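Local coordinates for protein 2-aminomuconic 6-semialdehyde dehydrogenase (Pseudomonas sp., PDB 7BZV) that probably oxidises 2-aminomuconic 6-semialdehyde with NAD+ as cofactor, in the meta-cleavage pathway of 2-aminophenol catabolism, as a tetrameric aldehyde dehydrogenase, at residues E54-R59 against V66-R71; A73-R78 against E194-P199. One frame throughout, in Å; residues are numbered along the deposited sequence.

Contact 1. Residues E54-R59 against V66-R71; sequences EGEWGR and VDWLRR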
loop_
_atom_site.group_PDB
_atom_site.type_symbol
_atom_site.label_atom_id
_atom_site.label_comp_id
_atom_site.label_asym_id
_atom_site.label_seq_id
_atom_site.Cartn_x
_atom_site.Cartn_y
_atom_site.Cartn_z
ATOM N N GLU B 54 27.380 -6.582 15.330
ATOM C CA GLU B 54 28.563 -6.906 14.547
ATOM C C GLU B 54 28.730 -8.407 14.356
ATOM O O GLU B 54 29.664 -8.826 13.678
ATOM C CB GLU B 54 29.821 -6.328 15.210
ATOM C CG GLU B 54 29.928 -4.814 15.131
ATOM C CD GLU B 54 31.022 -4.265 16.035
ATOM O OE1 GLU B 54 31.238 -3.037 16.036
ATOM O OE2 GLU B 54 31.666 -5.063 16.750
ATOM N N GLY B 55 27.849 -9.219 14.939
ATOM C CA GLY B 55 27.924 -10.656 14.783
ATOM C C GLY B 55 26.737 -11.265 14.061
ATOM O O GLY B 55 26.151 -10.638 13.174
ATOM N N GLU B 56 26.393 -12.490 14.471
ATOM C CA GLU B 56 25.337 -13.285 13.858
ATOM C C GLU B 56 24.041 -12.497 13.681
ATOM O O GLU B 56 23.434 -12.529 12.610
ATOM C CB GLU B 56 25.072 -14.523 14.721
ATOM C CG GLU B 56 24.045 -15.490 14.123
ATOM C CD GLU B 56 23.832 -16.757 14.956
ATOM O OE1 GLU B 56 24.698 -17.092 15.762
ATOM O OE2 GLU B 56 22.793 -17.435 14.798
ATOM N N TRP B 57 23.587 -11.799 14.728
ATOM C CA TRP B 57 22.306 -11.090 14.642
ATOM C C TRP B 57 22.332 -10.042 13.530
ATOM O O TRP B 57 21.342 -9.859 12.808
ATOM C CB TRP B 57 21.973 -10.441 15.987
ATOM C CG TRP B 57 20.507 -9.994 16.100
ATOM C CD1 TRP B 57 20.048 -8.719 16.217
ATOM C CD2 TRP B 57 19.347 -10.834 16.102
ATOM N NE1 TRP B 57 18.683 -8.707 16.265
ATOM C CE2 TRP B 57 18.228 -9.996 16.229
ATOM C CE3 TRP B 57 19.150 -12.218 16.038
ATOM C CZ2 TRP B 57 16.924 -10.490 16.287
ATOM C CZ3 TRP B 57 17.858 -12.710 16.099
ATOM C CH2 TRP B 57 16.763 -11.851 16.221
ATOM N N GLY B 58 23.468 -9.358 13.373
ATOM C CA GLY B 58 23.614 -8.333 12.363
ATOM C C GLY B 58 23.607 -8.882 10.968
ATOM O O GLY B 58 23.410 -8.128 10.015
ATOM N N ARG B 59 23.804 -10.182 10.826
ATOM C CA ARG B 59 23.769 -10.815 9.527
ATOM C C ARG B 59 22.470 -11.572 9.273
ATOM O O ARG B 59 22.365 -12.221 8.237
ATOM C CB ARG B 59 24.957 -11.782 9.374
ATOM C CG ARG B 59 26.324 -11.109 9.414
ATOM C CD ARG B 59 27.469 -12.099 9.227
ATOM N NE ARG B 59 27.399 -13.277 10.101
ATOM C CZ ARG B 59 28.064 -13.396 11.249
ATOM N NH1 ARG B 59 28.845 -12.404 11.674
ATOM N NH2 ARG B 59 27.959 -14.510 11.975
ATOM N N VAL B 66 11.910 -13.689 11.120
ATOM C CA VAL B 66 10.560 -14.228 11.169
ATOM C C VAL B 66 10.572 -15.527 11.959
ATOM O O VAL B 66 9.807 -15.706 12.919
ATOM C CB VAL B 66 10.003 -14.433 9.746
ATOM C CG1 VAL B 66 8.709 -15.265 9.829
ATOM C CG2 VAL B 66 9.717 -13.084 9.040
ATOM N N ASP B 67 11.475 -16.439 11.591
ATOM C CA ASP B 67 11.566 -17.728 12.271
ATOM C C ASP B 67 11.948 -17.563 13.745
ATOM O O ASP B 67 11.398 -18.244 14.613
ATOM C CB ASP B 67 12.586 -18.626 11.561
ATOM C CG ASP B 67 12.104 -19.120 10.199
ATOM O OD1 ASP B 67 10.922 -18.911 9.873
ATOM O OD2 ASP B 67 12.912 -19.704 9.438
ATOM N N TRP B 68 12.917 -16.695 14.048
ATOM C CA TRP B 68 13.283 -16.473 15.448
ATOM C C TRP B 68 12.073 -16.022 16.250
ATOM O O TRP B 68 11.820 -16.518 17.350
ATOM C CB TRP B 68 14.389 -15.414 15.552
ATOM C CG TRP B 68 15.798 -15.869 15.312
ATOM C CD1 TRP B 68 16.648 -15.421 14.336
ATOM C CD2 TRP B 68 16.532 -16.813 16.081
ATOM N NE1 TRP B 68 17.860 -16.060 14.431
ATOM C CE2 TRP B 68 17.823 -16.906 15.507
ATOM C CE3 TRP B 68 16.227 -17.592 17.198
ATOM C CZ2 TRP B 68 18.806 -17.742 16.014
ATOM C CZ3 TRP B 68 17.202 -18.419 17.700
ATOM C CH2 TRP B 68 18.470 -18.501 17.100
ATOM N N LEU B 69 11.304 -15.065 15.699
ATOM C CA LEU B 69 10.151 -14.534 16.422
ATOM C C LEU B 69 9.152 -15.647 16.707
ATOM O O LEU B 69 8.531 -15.682 17.774
ATOM C CB LEU B 69 9.463 -13.415 15.620
ATOM C CG LEU B 69 10.281 -12.137 15.443
ATOM C CD1 LEU B 69 9.569 -11.245 14.409
ATOM C CD2 LEU B 69 10.434 -11.420 16.723
ATOM N N ARG B 70 8.975 -16.555 15.747
ATOM C CA ARG B 70 8.064 -17.677 15.946
ATOM C C ARG B 70 8.637 -18.698 16.931
ATOM O O ARG B 70 7.894 -19.284 17.722
ATOM C CB ARG B 70 7.746 -18.308 14.588
ATOM C CG ARG B 70 6.805 -17.457 13.767
ATOM C CD ARG B 70 6.679 -17.921 12.283
ATOM N NE ARG B 70 5.761 -17.067 11.531
ATOM C CZ ARG B 70 5.659 -17.054 10.201
ATOM N NH1 ARG B 70 6.410 -17.861 9.446
ATOM N NH2 ARG B 70 4.805 -16.240 9.627
ATOM N N ARG B 71 9.956 -18.929 16.905
ATOM C CA ARG B 71 10.550 -19.845 17.881
ATOM C C ARG B 71 10.412 -19.289 19.287
ATOM O O ARG B 71 10.143 -20.037 20.235
ATOM C CB ARG B 71 12.015 -20.102 17.541
ATOM C CG ARG B 71 12.201 -20.575 16.114
ATOM C CD ARG B 71 13.112 -21.766 16.042
ATOM N NE ARG B 71 14.518 -21.386 16.110
ATOM C CZ ARG B 71 15.331 -21.688 17.115
ATOM N NH1 ARG B 71 14.877 -22.380 18.157
ATOM N NH2 ARG B 71 16.602 -21.305 17.073
#
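Trp57 and Trp68 meet through their indoles, the benzene end of Trp57 coming over one face of the pyrrole portion of Trp68. The closest approach is Trp57 CZ3 to Trp68 CD1, 3.5 Å. The same CZ3 lies 3.7 Å from Trp68 NE1 and 3.9 Å from Trp68 CG, which places one corner of the first ring above the nitrogen-bearing side of the second. The six-membered ring of Trp57 and the five-membered ring of Trp68 have centroids 5.1 Å apart and planes inclined at 55°, so the two indoles meet obliquely. Their side chains run past each other in opposite senses. The Trp57 and Trp68 CA atoms remain 10.5 Å apart, and the gap is bridged by side chains alone. In Trp57 CG stands anti to the backbone N, and with CG there (chi1 -165°) the far, benzene end of the indole reaches the Trp68 ring. Residues 54-59 belong to the loop linking helix 39-52 to helix 62-78, and the indole pair packs this loop against the helix that follows it.

Glu56 adds a looser touch. Its extended chain crosses Trp68 at about a right angle and brings OE2 to 4.2 Å from Trp68 CZ2, near the plane of the indole and at its edge; the carboxylate plane is turned 48° from the ring. No hydrogen bond spans the two segments. The rotation of Trp57 is fixed from another quarter: NE1 donates to the backbone O of Asn172, while Leu168, Pro199 and Val202 pack on the side chain. With just 119 Å² buried between the segments, what joins them is mainly apolar contact between the two indoles, and the polar requirement of buried Trp57 is met by a main-chain carbonyl rather than by its aromatic partner.

Contact 2. Residues A73-R78 against E194-P199; sequences ANEMER and EAVGIP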
loop_
_atom_site.group_PDB
_atom_site.type_symbol
_atom_site.label_atom_id
_atom_site.label_comp_id
_atom_site.label_asym_id
_atom_site.label_seq_id
_atom_site.Cartn_x
_atom_site.Cartn_y
_atom_site.Cartn_z
ATOM N N ALA B 73 7.932 -17.274 20.291
ATOM C CA ALA B 73 6.535 -17.446 20.655
ATOM C C ALA B 73 6.226 -18.902 21.008
ATOM O O ALA B 73 5.480 -19.166 21.954
ATOM C CB ALA B 73 5.627 -16.978 19.519
ATOM N N ASN B 74 6.758 -19.858 20.241
ATOM C CA ASN B 74 6.491 -21.264 20.538
ATOM C C ASN B 74 7.032 -21.642 21.915
ATOM O O ASN B 74 6.383 -22.378 22.660
ATOM C CB ASN B 74 7.114 -22.165 19.472
ATOM C CG ASN B 74 6.353 -22.143 18.133
ATOM O OD1 ASN B 74 5.201 -21.715 18.042
ATOM N ND2 ASN B 74 7.031 -22.573 17.083
ATOM N N GLU B 75 8.226 -21.146 22.272
ATOM C CA GLU B 75 8.781 -21.468 23.582
ATOM C C GLU B 75 7.986 -20.793 24.694
ATOM O O GLU B 75 7.740 -21.405 25.737
ATOM C CB GLU B 75 10.256 -21.081 23.633
ATOM C CG GLU B 75 10.907 -21.234 24.996
ATOM C CD GLU B 75 10.986 -22.676 25.492
ATOM O OE1 GLU B 75 10.422 -23.590 24.853
ATOM O OE2 GLU B 75 11.609 -22.890 26.547
ATOM N N MET B 76 7.548 -19.545 24.489
ATOM C CA MET B 76 6.639 -18.923 25.452
ATOM C C MET B 76 5.384 -19.760 25.646
ATOM O O MET B 76 4.894 -19.912 26.771
ATOM C CB MET B 76 6.246 -17.517 24.997
ATOM C CG MET B 76 7.408 -16.522 25.030
ATOM S SD MET B 76 6.899 -14.914 24.375
ATOM C CE MET B 76 5.748 -14.340 25.635
ATOM N N GLU B 77 4.806 -20.255 24.554
ATOM C CA GLU B 77 3.599 -21.059 24.687
ATOM C C GLU B 77 3.880 -22.340 25.470
ATOM O O GLU B 77 3.096 -22.730 26.336
ATOM C CB GLU B 77 3.051 -21.381 23.311
ATOM C CG GLU B 77 1.618 -21.862 23.280
ATOM C CD GLU B 77 1.029 -21.613 21.909
ATOM O OE1 GLU B 77 1.524 -22.269 20.970
ATOM O OE2 GLU B 77 0.131 -20.745 21.767
ATOM N N ARG B 78 5.001 -22.999 25.180
ATOM C CA ARG B 78 5.363 -24.201 25.919
ATOM C C ARG B 78 5.497 -23.918 27.405
ATOM O O ARG B 78 5.206 -24.788 28.228
ATOM C CB ARG B 78 6.672 -24.774 25.389
ATOM C CG ARG B 78 7.020 -26.150 25.955
ATOM C CD ARG B 78 8.432 -26.565 25.600
ATOM N NE ARG B 78 9.492 -25.845 26.325
ATOM C CZ ARG B 78 9.830 -26.073 27.594
ATOM N NH1 ARG B 78 9.186 -26.990 28.307
ATOM N NH2 ARG B 78 10.812 -25.372 28.150
ATOM N N GLU B 194 17.288 -17.182 25.767
ATOM C CA GLU B 194 18.456 -18.036 25.905
ATOM C C GLU B 194 18.140 -19.445 25.440
ATOM O O GLU B 194 18.969 -20.074 24.779
ATOM C CB GLU B 194 18.911 -18.011 27.368
ATOM C CG GLU B 194 19.945 -19.047 27.720
ATOM C CD GLU B 194 20.255 -19.012 29.200
ATOM O OE1 GLU B 194 19.340 -19.293 30.009
ATOM O OE2 GLU B 194 21.397 -18.668 29.553
ATOM N N ALA B 195 16.937 -19.950 25.756
ATOM C CA ALA B 195 16.604 -21.336 25.419
ATOM C C ALA B 195 16.545 -21.559 23.913
ATOM O O ALA B 195 17.026 -22.583 23.417
ATOM C CB ALA B 195 15.279 -21.746 26.054
ATOM N N VAL B 196 15.953 -20.624 23.162
ATOM C CA VAL B 196 15.827 -20.845 21.725
ATOM C C VAL B 196 17.114 -20.524 20.989
ATOM O O VAL B 196 17.236 -20.836 19.800
ATOM C CB VAL B 196 14.679 -20.032 21.100
ATOM C CG1 VAL B 196 13.365 -20.388 21.755
ATOM C CG2 VAL B 196 14.939 -18.547 21.222
ATOM N N GLY B 197 18.053 -19.865 21.645
ATOM C CA GLY B 197 19.345 -19.607 21.060
ATOM C C GLY B 197 19.540 -18.227 20.482
ATOM O O GLY B 197 20.438 -18.052 19.653
ATOM N N ILE B 198 18.743 -17.245 20.888
ATOM C CA ILE B 198 18.977 -15.871 20.460
ATOM C C ILE B 198 20.429 -15.516 20.782
ATOM O O ILE B 198 20.890 -15.752 21.901
ATOM C CB ILE B 198 17.988 -14.911 21.140
ATOM C CG1 ILE B 198 16.564 -15.154 20.615
ATOM C CG2 ILE B 198 18.438 -13.469 20.965
ATOM C CD1 ILE B 198 16.328 -14.670 19.187
ATOM N N PRO B 199 21.187 -14.939 19.851
ATOM C CA PRO B 199 22.590 -14.679 20.123
ATOM C C PRO B 199 22.772 -13.779 21.362
ATOM O O PRO B 199 21.935 -12.900 21.610
ATOM C CB PRO B 199 23.079 -13.986 18.850
ATOM C CG PRO B 199 22.230 -14.593 17.792
ATOM C CD PRO B 199 20.864 -14.733 18.425
#
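The carboxylate of Glu75 touches the methyl group of Ala195 with one oxygen, OE2 to CB 3.9 Å, and turns both oxygens to Arg78 of its own helix. Arg78 comes side-on, its guanidinium edge offering NE to Glu75 OE1 at 2.8 Å and NH2 to Glu75 OE2 at 3.1 Å. Both oxygens are met on their syn sides and lie close to the guanidinium plane, although the nitrogens sit somewhat out of the carboxylate plane. The N-H...O angles of 163° and 159° are nearly straight, the evidence for a two-pronged salt bridge that holds the carboxylate against rotation.

Nearer the backbone, the aliphatic part of Glu75 does the packing. CB lies 3.7 Å from Val196 CG1, and CG lies 4.2 Å from that same methyl, the two side chains passing in opposite directions. The bend at chi2 (65°) lets one residue pack with its methylenes and still turn its acid group back to Arg78, one helical turn on. Val192 flanks Glu75 as well. Helix 184-196 ends here in a Schellman motif: Gly197, with positive phi, is its C-prime residue, and Ile198 N returns to Met193 O.

Replacing Glu75 by an alanine would probably leave the Arg78 guanidinium without its carboxylate mate and free to turn, and take away the oxygen resting on Ala195, though the CB contact with Val196 could stay. This is a surface contact of 100 Å² without a hydrogen bond across it, so its chemistry is divided: van der Waals touches, methylene on methyl and carboxylate oxygen on methyl, join the two helices, whereas the charge pairing stays within helix 62-78.

In the fold
Both contacts use helix 62-78, contact 1 nearer its start and contact 2 at its end, and their centres lie 12 Å apart. They also meet directly: Trp68 CE3 packs 3.5 Å from Ile198 CD1, and Arg71 NH2 lies 2.8 Å from Val196 O, at the end of helix 184-196. The loop at 54-59 and the close of helix 184-196 are thus packed along the same helix. The contact centres lie about 25 and 22 Å from the chain's centre, on the same side of it. Helix 184-196, between parallel strands 173-177 and 203-205, belongs to what is probably the Rossmann-like NAD-binding region of this family.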